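Local atomic coordinates of aminotransferase class-III (PDB entry 6K8H), a protein that belongs to the class-III aminotransferases (omega-transaminases), proteins of the pyridoxal-phosphate-dependent fold type I, and is modelled here as a two-chain assembly. Residues S17-L22 and P45-R50; L65-N70 and R409-T414; E85-Q90 and M325-T330; E355-E360 and A436-L441; S372-H377 and G419-P424. One frame throughout, in Å; residues are numbered along the deposited sequence.

Contact 1. Residues S17-L22 and P45-R50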
# COMPACT_ATOMS: atom_id res chain seq x y z
N SER B 17 -28.65 -9.94 -15.21
CA SER B 17 -28.34 -10.20 -13.81
C SER B 17 -27.88 -8.90 -13.13
O SER B 17 -27.59 -7.88 -13.78
CB SER B 17 -27.25 -11.26 -13.69
OG SER B 17 -26.01 -10.71 -14.08
N ALA B 18 -27.86 -8.92 -11.80
CA ALA B 18 -27.29 -7.80 -11.07
C ALA B 18 -25.82 -7.58 -11.44
O ALA B 18 -25.39 -6.43 -11.64
CB ALA B 18 -27.43 -8.02 -9.56
N ALA B 19 -25.05 -8.67 -11.54
CA ALA B 19 -23.64 -8.56 -11.91
C ALA B 19 -23.48 -7.96 -13.30
O ALA B 19 -22.53 -7.20 -13.54
CB ALA B 19 -22.96 -9.92 -11.84
N ALA B 20 -24.35 -8.30 -14.25
CA ALA B 20 -24.22 -7.74 -15.59
C ALA B 20 -24.46 -6.22 -15.58
O ALA B 20 -23.73 -5.47 -16.23
CB ALA B 20 -25.18 -8.44 -16.55
N ASP B 21 -25.48 -5.77 -14.84
CA ASP B 21 -25.76 -4.33 -14.74
C ASP B 21 -24.60 -3.61 -14.07
O ASP B 21 -24.18 -2.52 -14.51
CB ASP B 21 -27.03 -4.10 -13.93
CG ASP B 21 -28.30 -4.52 -14.66
OD1 ASP B 21 -28.26 -4.85 -15.86
OD2 ASP B 21 -29.37 -4.52 -14.00
N LEU B 22 -24.09 -4.18 -12.98
CA LEU B 22 -22.96 -3.60 -12.29
C LEU B 22 -21.75 -3.52 -13.20
O LEU B 22 -21.05 -2.51 -13.21
CB LEU B 22 -22.63 -4.40 -11.03
CG LEU B 22 -23.64 -4.23 -9.90
CD1 LEU B 22 -23.47 -5.33 -8.86
CD2 LEU B 22 -23.50 -2.86 -9.28
N PRO B 45 -17.17 -10.69 -13.88
CA PRO B 45 -17.16 -11.47 -12.64
C PRO B 45 -18.47 -11.33 -11.89
O PRO B 45 -19.26 -10.41 -12.16
CB PRO B 45 -15.99 -10.84 -11.86
CG PRO B 45 -15.99 -9.41 -12.30
CD PRO B 45 -16.46 -9.40 -13.73
N PRO B 46 -18.74 -12.21 -10.94
CA PRO B 46 -19.86 -11.97 -10.03
C PRO B 46 -19.48 -10.87 -9.05
O PRO B 46 -18.30 -10.63 -8.78
CB PRO B 46 -20.02 -13.32 -9.33
CG PRO B 46 -18.58 -13.81 -9.22
CD PRO B 46 -17.93 -13.36 -10.51
N TYR B 47 -20.49 -10.20 -8.48
CA TYR B 47 -20.27 -9.11 -7.53
C TYR B 47 -20.70 -9.55 -6.14
O TYR B 47 -21.78 -10.12 -5.98
CB TYR B 47 -21.02 -7.85 -7.95
CG TYR B 47 -20.26 -7.07 -9.01
CD1 TYR B 47 -20.16 -7.56 -10.31
CD2 TYR B 47 -19.60 -5.89 -8.69
CE1 TYR B 47 -19.42 -6.87 -11.28
CE2 TYR B 47 -18.88 -5.20 -9.65
CZ TYR B 47 -18.79 -5.69 -10.93
OH TYR B 47 -18.06 -5.00 -11.88
N ALA B 48 -19.84 -9.32 -5.15
CA ALA B 48 -20.16 -9.67 -3.77
C ALA B 48 -21.11 -8.64 -3.20
O ALA B 48 -20.92 -7.42 -3.37
CB ALA B 48 -18.89 -9.74 -2.92
N ALA B 49 -22.14 -9.11 -2.52
CA ALA B 49 -23.06 -8.22 -1.82
C ALA B 49 -22.77 -8.16 -0.33
O ALA B 49 -22.77 -7.07 0.25
CB ALA B 49 -24.51 -8.67 -2.06
N ARG B 50 -22.59 -9.31 0.28
CA ARG B 50 -22.29 -9.35 1.73
C ARG B 50 -21.78 -10.75 2.09
O ARG B 50 -21.73 -11.62 1.21
CB ARG B 50 -23.51 -8.96 2.56
CG ARG B 50 -24.68 -9.92 2.41
CD ARG B 50 -25.92 -9.58 3.20
NE ARG B 50 -27.02 -10.30 2.59
CZ ARG B 50 -27.48 -11.49 2.97
NH1 ARG B 50 -26.96 -12.10 4.01
NH2 ARG B 50 -28.47 -12.05 2.30
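Tyr47 packs its ring flat under Leu22 and beside Ala19, joining the start of the N-terminal helix 18-29 to the chain that enters strand 48-52, an outermost strand, within this chain, of a small mixed sheet. Tyr47 CB begins against Leu22 CD1, 3.6 Å away. With chi1 at -81°, CG lies beside the backbone N and the ring swings in under the helix. Along one rim, CD1 meets Ala19 CB at 4.0 Å and CE1 passes 3.9 Å from Ala19 O. Leu22 CB stands 3.8 Å from the ring centroid and only 1° off its normal, a centred CH-pi contact, and OH ends 4.1 Å from Leu22 O. Pro100 of the second subunit also packs on Tyr47. The helix start is held separately: Asp60 accepts from the amides of Ala18 and Ala19, and the N-cap Ser17 OG accepts from Ala20 N at 2.9 Å.

Contact 2. Residues L65-N70 and R409-T414; sequences LDFVNN and RGIFIT
Val68 and Phe412 fit together as bump and plate: Val68 CG2 sits over the middle of the Phe412 ring, 3.7 Å from its centroid and 12° off the normal. With Phe412 CG anti to the backbone N (chi1 177°), the ring extends beside Asp66 and underneath the valine. The other Val68 branch, CG1, leans on Thr414 CG2 at 3.9 Å, so the valine fills the hollow between ring and threonine. Asp66 runs alongside Phe412 in the same direction; its CG lies at the ring's edge, in its plane, with OD1 3.5 Å from Phe412 CD2 and the carboxylate turned 56° to the ring. Leu65 and Ile411 occupy the other side of the sheet, where Phe67 CE1 reaches Ile411 CD1 at 4.0 Å and Phe433 also meets the Phe67 ring. The backbones run parallel, as neighbouring strands of a four-stranded mixed sheet: Leu65 N bonds Gly410 O (2.8 Å), Phe412 N bonds Leu65 O (3.0 Å) and Phe67 N bonds Phe412 O (2.9 Å). The chain folds over Asp66 in an Asx turn, Val68 N giving to OD1 at 2.8 Å and Asn69 N reaching the same oxygen from above the carboxylate plane. With OD1 taking two backbone N-H groups and OD2 bonded to His78 NE2, the buried carboxylate is held at both oxygens, which probably favours its ionised form.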
# COMPACT_ATOMS: atom_id res chain seq x y z
N LEU B 65 -20.20 -21.23 -0.05
CA LEU B 65 -19.20 -21.34 1.00
C LEU B 65 -17.88 -20.76 0.50
O LEU B 65 -17.41 -21.12 -0.59
CB LEU B 65 -19.00 -22.80 1.42
CG LEU B 65 -20.13 -23.42 2.25
CD1 LEU B 65 -19.87 -24.90 2.43
CD2 LEU B 65 -20.24 -22.72 3.60
N ASP B 66 -17.29 -19.84 1.27
CA ASP B 66 -16.14 -19.06 0.81
C ASP B 66 -14.86 -19.77 1.22
O ASP B 66 -14.50 -19.80 2.40
CB ASP B 66 -16.19 -17.65 1.39
CG ASP B 66 -15.18 -16.70 0.73
OD1 ASP B 66 -14.20 -17.18 0.13
OD2 ASP B 66 -15.37 -15.46 0.82
N PHE B 67 -14.18 -20.38 0.24
CA PHE B 67 -12.86 -20.96 0.43
C PHE B 67 -11.76 -20.11 -0.19
O PHE B 67 -10.65 -20.61 -0.44
CB PHE B 67 -12.81 -22.38 -0.14
CG PHE B 67 -13.60 -23.37 0.65
CD1 PHE B 67 -14.97 -23.46 0.49
CD2 PHE B 67 -12.98 -24.20 1.56
CE1 PHE B 67 -15.72 -24.39 1.22
CE2 PHE B 67 -13.71 -25.13 2.30
CZ PHE B 67 -15.08 -25.22 2.13
N VAL B 68 -12.03 -18.84 -0.47
CA VAL B 68 -11.02 -17.90 -0.95
C VAL B 68 -10.67 -16.89 0.14
O VAL B 68 -9.49 -16.65 0.40
CB VAL B 68 -11.48 -17.18 -2.23
CG1 VAL B 68 -10.37 -16.28 -2.78
CG2 VAL B 68 -11.95 -18.18 -3.27
N ASN B 69 -11.68 -16.29 0.77
CA ASN B 69 -11.50 -15.40 1.91
C ASN B 69 -10.50 -14.29 1.61
O ASN B 69 -9.52 -14.07 2.33
CB ASN B 69 -11.09 -16.19 3.15
CG ASN B 69 -12.08 -17.27 3.48
OD1 ASN B 69 -11.82 -18.47 3.28
ND2 ASN B 69 -13.25 -16.86 3.96
N ASN B 70 -10.76 -13.59 0.50
CA ASN B 70 -9.90 -12.52 0.01
C ASN B 70 -8.45 -12.99 -0.07
O ASN B 70 -7.52 -12.36 0.43
CB ASN B 70 -10.02 -11.26 0.87
CG ASN B 70 -9.71 -10.01 0.07
OD1 ASN B 70 -9.92 -9.99 -1.13
ND2 ASN B 70 -9.19 -8.98 0.73
N ARG B 409 -22.33 -24.86 -7.57
CA ARG B 409 -22.75 -25.83 -6.52
C ARG B 409 -22.52 -25.28 -5.11
O ARG B 409 -22.28 -26.08 -4.21
CB ARG B 409 -22.09 -27.19 -6.71
CG ARG B 409 -22.64 -27.98 -7.89
CD ARG B 409 -22.15 -29.41 -7.89
NE ARG B 409 -22.63 -30.08 -9.09
CZ ARG B 409 -23.78 -30.72 -9.18
NH1 ARG B 409 -24.59 -30.80 -8.14
NH2 ARG B 409 -24.11 -31.29 -10.33
N GLY B 410 -22.47 -23.95 -4.95
CA GLY B 410 -22.33 -23.38 -3.63
C GLY B 410 -20.92 -23.35 -3.09
O GLY B 410 -20.75 -23.22 -1.87
N ILE B 411 -19.90 -23.46 -3.94
CA ILE B 411 -18.51 -23.42 -3.51
C ILE B 411 -17.77 -22.33 -4.28
O ILE B 411 -17.75 -22.32 -5.52
CB ILE B 411 -17.80 -24.78 -3.71
CG1 ILE B 411 -18.52 -25.90 -2.95
CG2 ILE B 411 -16.34 -24.67 -3.26
CD1 ILE B 411 -18.36 -25.84 -1.44
N PHE B 412 -17.14 -21.42 -3.55
CA PHE B 412 -16.32 -20.35 -4.11
C PHE B 412 -14.87 -20.68 -3.80
O PHE B 412 -14.46 -20.65 -2.63
CB PHE B 412 -16.74 -19.00 -3.53
CG PHE B 412 -15.91 -17.83 -3.99
CD1 PHE B 412 -15.59 -17.66 -5.33
CD2 PHE B 412 -15.48 -16.88 -3.08
CE1 PHE B 412 -14.82 -16.56 -5.74
CE2 PHE B 412 -14.72 -15.79 -3.46
CZ PHE B 412 -14.39 -15.63 -4.81
N ILE B 413 -14.09 -21.02 -4.83
CA ILE B 413 -12.67 -21.33 -4.69
C ILE B 413 -11.94 -20.61 -5.82
O ILE B 413 -12.56 -20.14 -6.77
CB ILE B 413 -12.39 -22.86 -4.71
CG1 ILE B 413 -11.00 -23.17 -4.14
CG2 ILE B 413 -12.59 -23.42 -6.12
CD1 ILE B 413 -10.82 -24.61 -3.68
N THR B 414 -10.62 -20.47 -5.68
CA THR B 414 -9.87 -19.80 -6.74
C THR B 414 -9.89 -20.63 -8.02
O THR B 414 -10.07 -21.85 -7.99
CB THR B 414 -8.41 -19.55 -6.34
OG1 THR B 414 -7.72 -20.80 -6.19
CG2 THR B 414 -8.33 -18.74 -5.05

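Contact 3. Residues E85-Q90 and M325-T330; sequences EAVIRQ and MVAGLT
Val326 and Ala86 bury the most surface where helix 81-91 meets helix 322-334. The short segments approach to 8.8 Å between axes and run nearly antiparallel, at 154°. Val326 meets helix 81-91 with both branches. CG1, anti to its own N at chi1 161°, presses on Ala86 CB at 3.5 Å and lies 3.7 Å from Ala86 O, while CG2 is turned to the Gln90 side chain, 3.8 Å from Gln90 OE1, the two side chains crossing at a slant. The Ala86 methyl drops between Val326 and Thr330, side chains one turn apart, and comes within 3.4 Å of Thr330 OG1. That hydroxyl is occupied within its own helix: it donates to Val326 O at 2.9 Å, and because Thr330 N bonds the same carbonyl from the opposite face of its plane, Val326 O is gripped twice. Val87 adds a second point of packing, its CG2 meeting Ala327 CB at 3.9 Å, with Phe288 touching both residues. Gln90, bent at chi2, closes the end of the contact, and its NE2 bonds the carbonyl of Gly94. His103 of helix 102-114 packs on both Val326 and Gln90, and Leu91 of the second subunit packs on Val87. Alanines and beta-branched residues thus line the seam of a close antiparallel helix pair beside the dimer interface.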
# COMPACT_ATOMS: atom_id res chain seq x y z
N GLU B 85 -16.63 -5.58 16.78
CA GLU B 85 -16.81 -4.89 18.08
C GLU B 85 -15.56 -4.08 18.43
O GLU B 85 -15.72 -2.93 18.85
CB GLU B 85 -17.10 -5.92 19.17
CG GLU B 85 -18.54 -6.38 19.19
CD GLU B 85 -18.82 -7.50 20.17
OE1 GLU B 85 -18.15 -7.54 21.22
OE2 GLU B 85 -19.68 -8.34 19.86
N ALA B 86 -14.37 -4.64 18.23
CA ALA B 86 -13.14 -3.89 18.52
C ALA B 86 -13.02 -2.66 17.62
O ALA B 86 -12.66 -1.56 18.09
CB ALA B 86 -11.93 -4.80 18.36
N VAL B 87 -13.31 -2.82 16.34
CA VAL B 87 -13.23 -1.71 15.40
C VAL B 87 -14.22 -0.61 15.79
O VAL B 87 -13.88 0.59 15.78
CB VAL B 87 -13.47 -2.20 13.96
CG1 VAL B 87 -13.71 -1.03 13.03
CG2 VAL B 87 -12.29 -3.05 13.51
N ILE B 88 -15.44 -1.01 16.12
CA ILE B 88 -16.48 -0.02 16.51
C ILE B 88 -16.01 0.74 17.75
O ILE B 88 -16.19 1.95 17.80
CB ILE B 88 -17.85 -0.70 16.67
CG1 ILE B 88 -18.43 -1.08 15.30
CG2 ILE B 88 -18.79 0.16 17.48
CD1 ILE B 88 -19.58 -2.04 15.36
N ARG B 89 -15.40 0.04 18.71
CA ARG B 89 -14.82 0.73 19.87
C ARG B 89 -13.80 1.77 19.43
O ARG B 89 -13.77 2.89 19.96
CB ARG B 89 -14.16 -0.28 20.82
CG ARG B 89 -15.08 -0.90 21.86
CD ARG B 89 -14.28 -1.54 22.99
NE ARG B 89 -13.53 -2.73 22.55
CZ ARG B 89 -14.08 -3.93 22.38
NH1 ARG B 89 -15.38 -4.12 22.60
NH2 ARG B 89 -13.33 -4.96 21.98
N GLN B 90 -12.94 1.41 18.47
CA GLN B 90 -11.89 2.33 18.04
C GLN B 90 -12.45 3.53 17.30
O GLN B 90 -11.93 4.65 17.42
CB GLN B 90 -10.87 1.61 17.16
CG GLN B 90 -9.70 2.50 16.73
CD GLN B 90 -8.96 3.07 17.92
OE1 GLN B 90 -8.69 2.37 18.89
NE2 GLN B 90 -8.60 4.35 17.84
N MET B 325 -4.62 -1.74 13.35
CA MET B 325 -3.88 -2.32 14.47
C MET B 325 -4.81 -3.06 15.43
O MET B 325 -4.49 -4.15 15.89
CB MET B 325 -3.11 -1.22 15.22
CG MET B 325 -2.03 -0.56 14.37
SD MET B 325 -0.67 -1.65 13.88
CE MET B 325 -1.23 -2.23 12.27
N VAL B 326 -5.98 -2.47 15.72
CA VAL B 326 -6.94 -3.09 16.62
C VAL B 326 -7.57 -4.33 15.99
O VAL B 326 -7.70 -5.38 16.63
CB VAL B 326 -7.98 -2.04 17.03
CG1 VAL B 326 -9.21 -2.68 17.57
CG2 VAL B 326 -7.36 -1.07 18.07
N ALA B 327 -7.96 -4.24 14.71
CA ALA B 327 -8.53 -5.40 14.04
C ALA B 327 -7.52 -6.54 13.93
O ALA B 327 -7.86 -7.72 14.12
CB ALA B 327 -9.06 -5.00 12.66
N GLY B 328 -6.26 -6.21 13.65
CA GLY B 328 -5.22 -7.22 13.60
C GLY B 328 -4.94 -7.84 14.96
O GLY B 328 -4.77 -9.05 15.07
N LEU B 329 -4.88 -7.01 16.01
CA LEU B 329 -4.69 -7.55 17.36
C LEU B 329 -5.80 -8.54 17.71
O LEU B 329 -5.52 -9.63 18.24
CB LEU B 329 -4.64 -6.41 18.38
CG LEU B 329 -4.16 -6.90 19.76
CD1 LEU B 329 -2.72 -7.39 19.66
CD2 LEU B 329 -4.30 -5.83 20.83
N THR B 330 -7.05 -8.18 17.43
CA THR B 330 -8.17 -9.09 17.73
C THR B 330 -8.08 -10.37 16.90
O THR B 330 -8.20 -11.48 17.44
CB THR B 330 -9.49 -8.37 17.48
OG1 THR B 330 -9.48 -7.12 18.18
CG2 THR B 330 -10.68 -9.20 17.96

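Contact 4. Residues E355-E360 and A436-L441; sequences EEVLRE and AFAAAL
Val357 CG1 is the busiest atom between helix 337-361 and helix 427-445, and the contacts across the seam are apolar. Among the aliphatic ones, Val357 CG1 reaches past the Ala438 methyl to lie 3.6 Å from Ala438 CA, and is 4.0 Å from Leu441 CD2. Turned anti to the backbone N (chi1 165°), it extends into the angle between Phe437, Ala438 and Leu441, while Val357 CG2 also touches Ala438 CB, slightly farther off than CG1. The tip of Leu358 closes one side, with its CD2 3.9 Å from Leu441 CD2. The aromatic contacts all fall on Phe437. Leu358 crosses this side chain at about a right angle and sets Leu358 CD2 at the ring's edge, in its plane, 3.9 Å from Phe437 CZ; Val357 CG1 approaches Phe437 CD2 obliquely at 3.6 Å. Val354 also packs on Phe437, as does Val402 of helix 393-408. The ionic interaction belongs to helix 337-361 itself: Arg359 takes Glu356 side-on, NE to OE1 at 2.9 Å and NH2 to OE2 at 3.0 Å, and the carboxylate lies at the guanidinium edge. The segment axes pass 9.8 Å apart at 31°, so this is a roughly parallel helix pair, consistent with the helical layer of the small C-terminal domain in fold-type-I aminotransferases.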
# COMPACT_ATOMS: atom_id res chain seq x y z
N GLU B 355 -8.75 -36.50 -1.95
CA GLU B 355 -7.97 -37.59 -2.52
C GLU B 355 -8.83 -38.83 -2.71
O GLU B 355 -8.70 -39.54 -3.72
CB GLU B 355 -6.76 -37.92 -1.63
CG GLU B 355 -5.65 -36.88 -1.69
CD GLU B 355 -4.62 -37.07 -0.57
OE1 GLU B 355 -4.88 -37.89 0.34
OE2 GLU B 355 -3.57 -36.39 -0.60
N GLU B 356 -9.72 -39.11 -1.75
CA GLU B 356 -10.60 -40.26 -1.90
C GLU B 356 -11.58 -40.07 -3.06
O GLU B 356 -11.87 -41.03 -3.78
CB GLU B 356 -11.35 -40.53 -0.59
CG GLU B 356 -12.47 -41.58 -0.71
CD GLU B 356 -11.97 -42.98 -1.06
OE1 GLU B 356 -10.73 -43.20 -1.11
OE2 GLU B 356 -12.81 -43.88 -1.30
N VAL B 357 -12.09 -38.84 -3.26
CA VAL B 357 -12.99 -38.58 -4.39
C VAL B 357 -12.27 -38.83 -5.71
O VAL B 357 -12.81 -39.45 -6.63
CB VAL B 357 -13.54 -37.14 -4.33
CG1 VAL B 357 -14.16 -36.73 -5.68
CG2 VAL B 357 -14.56 -36.99 -3.23
N LEU B 358 -11.02 -38.35 -5.81
CA LEU B 358 -10.24 -38.58 -7.02
C LEU B 358 -9.98 -40.07 -7.22
O LEU B 358 -10.08 -40.59 -8.35
CB LEU B 358 -8.91 -37.83 -6.92
CG LEU B 358 -8.98 -36.30 -6.91
CD1 LEU B 358 -7.64 -35.71 -6.49
CD2 LEU B 358 -9.38 -35.79 -8.29
N ARG B 359 -9.67 -40.78 -6.15
CA ARG B 359 -9.37 -42.22 -6.28
C ARG B 359 -10.63 -42.96 -6.75
O ARG B 359 -10.54 -43.69 -7.69
CB ARG B 359 -8.93 -42.79 -4.94
CG ARG B 359 -8.54 -44.25 -5.01
CD ARG B 359 -8.62 -44.97 -3.68
NE ARG B 359 -9.98 -45.12 -3.21
CZ ARG B 359 -10.85 -45.99 -3.70
NH1 ARG B 359 -10.50 -46.84 -4.65
NH2 ARG B 359 -12.08 -46.04 -3.22
N GLU B 360 -11.76 -42.69 -6.13
CA GLU B 360 -13.03 -43.38 -6.49
C GLU B 360 -13.43 -43.06 -7.93
O GLU B 360 -14.00 -43.94 -8.56
CB GLU B 360 -14.18 -43.09 -5.53
CG GLU B 360 -15.25 -44.17 -5.60
CD GLU B 360 -16.69 -43.71 -5.44
OE1 GLU B 360 -17.62 -44.54 -5.60
OE2 GLU B 360 -16.89 -42.53 -5.17
N ALA B 436 -19.43 -31.49 -2.97
CA ALA B 436 -19.54 -30.63 -4.14
C ALA B 436 -18.43 -30.89 -5.14
O ALA B 436 -18.65 -30.78 -6.35
CB ALA B 436 -19.55 -29.16 -3.72
N PHE B 437 -17.23 -31.22 -4.65
CA PHE B 437 -16.12 -31.52 -5.55
C PHE B 437 -16.39 -32.80 -6.32
O PHE B 437 -16.11 -32.87 -7.53
CB PHE B 437 -14.80 -31.63 -4.78
CG PHE B 437 -13.63 -32.02 -5.65
CD1 PHE B 437 -13.03 -31.08 -6.49
CD2 PHE B 437 -13.13 -33.31 -5.64
CE1 PHE B 437 -11.98 -31.43 -7.31
CE2 PHE B 437 -12.06 -33.66 -6.48
CZ PHE B 437 -11.50 -32.73 -7.30
N ALA B 438 -16.93 -33.82 -5.65
CA ALA B 438 -17.30 -35.05 -6.35
C ALA B 438 -18.31 -34.76 -7.46
O ALA B 438 -18.16 -35.21 -8.62
CB ALA B 438 -17.87 -36.07 -5.36
N ALA B 439 -19.34 -33.97 -7.15
CA ALA B 439 -20.32 -33.63 -8.17
C ALA B 439 -19.69 -32.81 -9.30
O ALA B 439 -20.02 -33.02 -10.48
CB ALA B 439 -21.49 -32.88 -7.54
N ALA B 440 -18.78 -31.89 -8.97
CA ALA B 440 -18.15 -31.05 -9.99
C ALA B 440 -17.25 -31.87 -10.91
O ALA B 440 -17.16 -31.59 -12.11
CB ALA B 440 -17.34 -29.94 -9.32
N LEU B 441 -16.54 -32.84 -10.36
CA LEU B 441 -15.74 -33.74 -11.18
C LEU B 441 -16.62 -34.51 -12.16
O LEU B 441 -16.31 -34.59 -13.36
CB LEU B 441 -14.95 -34.68 -10.26
CG LEU B 441 -13.67 -35.39 -10.71
CD1 LEU B 441 -12.69 -34.40 -11.33
CD2 LEU B 441 -13.06 -36.10 -9.50

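Contact 5. Residues S372-H377 and G419-P424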
# COMPACT_ATOMS: atom_id res chain seq x y z
N SER B 372 -4.35 -24.78 7.27
CA SER B 372 -5.65 -24.50 6.66
C SER B 372 -5.55 -24.07 5.20
O SER B 372 -6.51 -23.50 4.67
CB SER B 372 -6.38 -23.41 7.46
OG SER B 372 -5.57 -22.27 7.59
N LEU B 373 -4.43 -24.35 4.54
CA LEU B 373 -4.25 -24.05 3.12
C LEU B 373 -4.18 -25.35 2.33
O LEU B 373 -3.55 -26.32 2.77
CB LEU B 373 -2.96 -23.25 2.90
CG LEU B 373 -2.83 -21.90 3.59
CD1 LEU B 373 -1.40 -21.39 3.49
CD2 LEU B 373 -3.78 -20.91 2.95
N PHE B 374 -4.81 -25.37 1.16
CA PHE B 374 -4.78 -26.57 0.33
C PHE B 374 -4.83 -26.19 -1.15
O PHE B 374 -5.28 -25.11 -1.52
CB PHE B 374 -5.94 -27.52 0.68
CG PHE B 374 -7.30 -26.96 0.38
CD1 PHE B 374 -7.87 -27.13 -0.87
CD2 PHE B 374 -8.01 -26.27 1.35
CE1 PHE B 374 -9.12 -26.62 -1.15
CE2 PHE B 374 -9.25 -25.76 1.08
CZ PHE B 374 -9.81 -25.93 -0.17
N HIS B 375 -4.36 -27.12 -1.99
CA HIS B 375 -4.32 -26.93 -3.44
C HIS B 375 -4.64 -28.28 -4.09
O HIS B 375 -3.92 -29.26 -3.86
CB HIS B 375 -2.93 -26.43 -3.89
CG HIS B 375 -2.92 -25.70 -5.20
ND1 HIS B 375 -3.63 -26.13 -6.30
CD2 HIS B 375 -2.28 -24.57 -5.58
CE1 HIS B 375 -3.43 -25.30 -7.31
NE2 HIS B 375 -2.62 -24.34 -6.90
N ILE B 376 -5.73 -28.32 -4.87
CA ILE B 376 -6.10 -29.51 -5.64
C ILE B 376 -5.38 -29.47 -6.98
O ILE B 376 -5.28 -28.42 -7.62
CB ILE B 376 -7.62 -29.60 -5.84
CG1 ILE B 376 -8.37 -29.40 -4.51
CG2 ILE B 376 -7.99 -30.95 -6.46
CD1 ILE B 376 -9.89 -29.36 -4.68
N HIS B 377 -4.87 -30.62 -7.40
CA HIS B 377 -4.18 -30.77 -8.67
C HIS B 377 -4.81 -31.92 -9.43
O HIS B 377 -5.02 -32.99 -8.86
CB HIS B 377 -2.70 -31.06 -8.44
CG HIS B 377 -2.03 -30.08 -7.54
ND1 HIS B 377 -1.62 -28.83 -7.96
CD2 HIS B 377 -1.68 -30.16 -6.23
CE1 HIS B 377 -1.05 -28.19 -6.96
NE2 HIS B 377 -1.08 -28.97 -5.90
N GLY B 419 -7.27 -23.13 -2.14
CA GLY B 419 -8.29 -22.71 -1.20
C GLY B 419 -7.77 -22.66 0.22
O GLY B 419 -6.67 -23.14 0.54
N CYS B 420 -8.58 -22.04 1.08
CA CYS B 420 -8.22 -21.85 2.48
C CYS B 420 -9.47 -22.01 3.34
O CYS B 420 -10.59 -21.67 2.94
CB CYS B 420 -7.53 -20.50 2.73
SG CYS B 420 -8.55 -19.06 2.33
N LEU B 421 -9.27 -22.52 4.54
CA LEU B 421 -10.35 -22.57 5.52
C LEU B 421 -10.44 -21.27 6.33
O LEU B 421 -9.50 -20.49 6.43
CB LEU B 421 -10.16 -23.75 6.46
CG LEU B 421 -9.77 -25.10 5.87
CD1 LEU B 421 -9.50 -26.10 6.99
CD2 LEU B 421 -10.89 -25.60 4.97
N SER B 422 -11.62 -21.07 6.93
CA SER B 422 -11.84 -20.00 7.89
C SER B 422 -12.36 -20.59 9.20
O SER B 422 -12.93 -21.69 9.23
CB SER B 422 -12.83 -18.97 7.32
OG SER B 422 -14.10 -19.55 7.11
N THR B 423 -12.14 -19.85 10.29
CA THR B 423 -12.50 -20.36 11.61
C THR B 423 -14.00 -20.61 11.81
O THR B 423 -14.33 -21.45 12.66
CB THR B 423 -12.00 -19.41 12.71
OG1 THR B 423 -12.53 -18.10 12.51
CG2 THR B 423 -10.47 -19.36 12.75
N PRO B 424 -14.94 -19.96 11.10
CA PRO B 424 -16.35 -20.39 11.23
C PRO B 424 -16.61 -21.78 10.70
O PRO B 424 -17.71 -22.31 10.92
CB PRO B 424 -17.12 -19.33 10.42
CG PRO B 424 -16.24 -18.15 10.43
CD PRO B 424 -14.85 -18.69 10.34
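Phe374 lays its ring over Gly419, whose CA is 4.0 Å from the ring centroid and 21° off the normal. The chi1 of 65° puts CG between backbone N and carbonyl carbon, folding the ring back across the neighbouring strand; Gly419 has no side chain to hold it off, and Gly419 O stands over the same ring near its rim, 3.5 Å from CD2. Beneath this CH-pi contact the two residues form a hydrogen-bonded antiparallel pair, Phe374 N to Gly419 O at 3.0 Å and Gly419 N to Phe374 O at 2.9 Å. The next pair, Leu373 with Cys420, is non-hydrogen-bonded and packs on the other side of the sheet, Leu373 CD2 to Cys420 CB at 3.8 Å. Past it, Ser372 O accepts from Leu421 N at 2.9 Å in the carbonyl plane and also takes a CA-H contact from Cys420. Strands 373-377 and 418-420 thus form part of a three-stranded antiparallel sheet, with 366-370 on the far side of 373-377, as in the small domain of fold-type-I aminotransferases. Ser372 CB and Leu421 CB meet at 3.9 Å beside helix 337-361, whose Leu343 and Leu346 pack on them. Farther out, Phe433 meets the Phe374 ring edge-to-face, while Arg261 NH2 hydrogen-bonds both Ser372 OG and Leu421 O.

Contacts 2, 4 and 5 are continuous. Contacts 2 and 5, with centres 9 Å apart, are joined by a probable hydrogen bond from Cys420 N to Phe67 O (2.9 Å). Contact 4 reaches contact 2 through Ile411 CG1 and Ala436 CB (3.5 Å), and contact 5 through Phe437 CE1 and Ile376 CD1 (3.9 Å). Contact 1 shares the mixed sheet of contact 2, their centres 16 Å apart. Contact 3 stands off, its centre at least 25 Å from the others, but like contacts 1 and 2 it touches the second subunit. A bound (5-hydroxy-4,6-dimethylpyridin-3-yl)methyl dihydrogen phosphate lies about 9 Å from the Leu373 side chain and about 11 Å from that of Thr414.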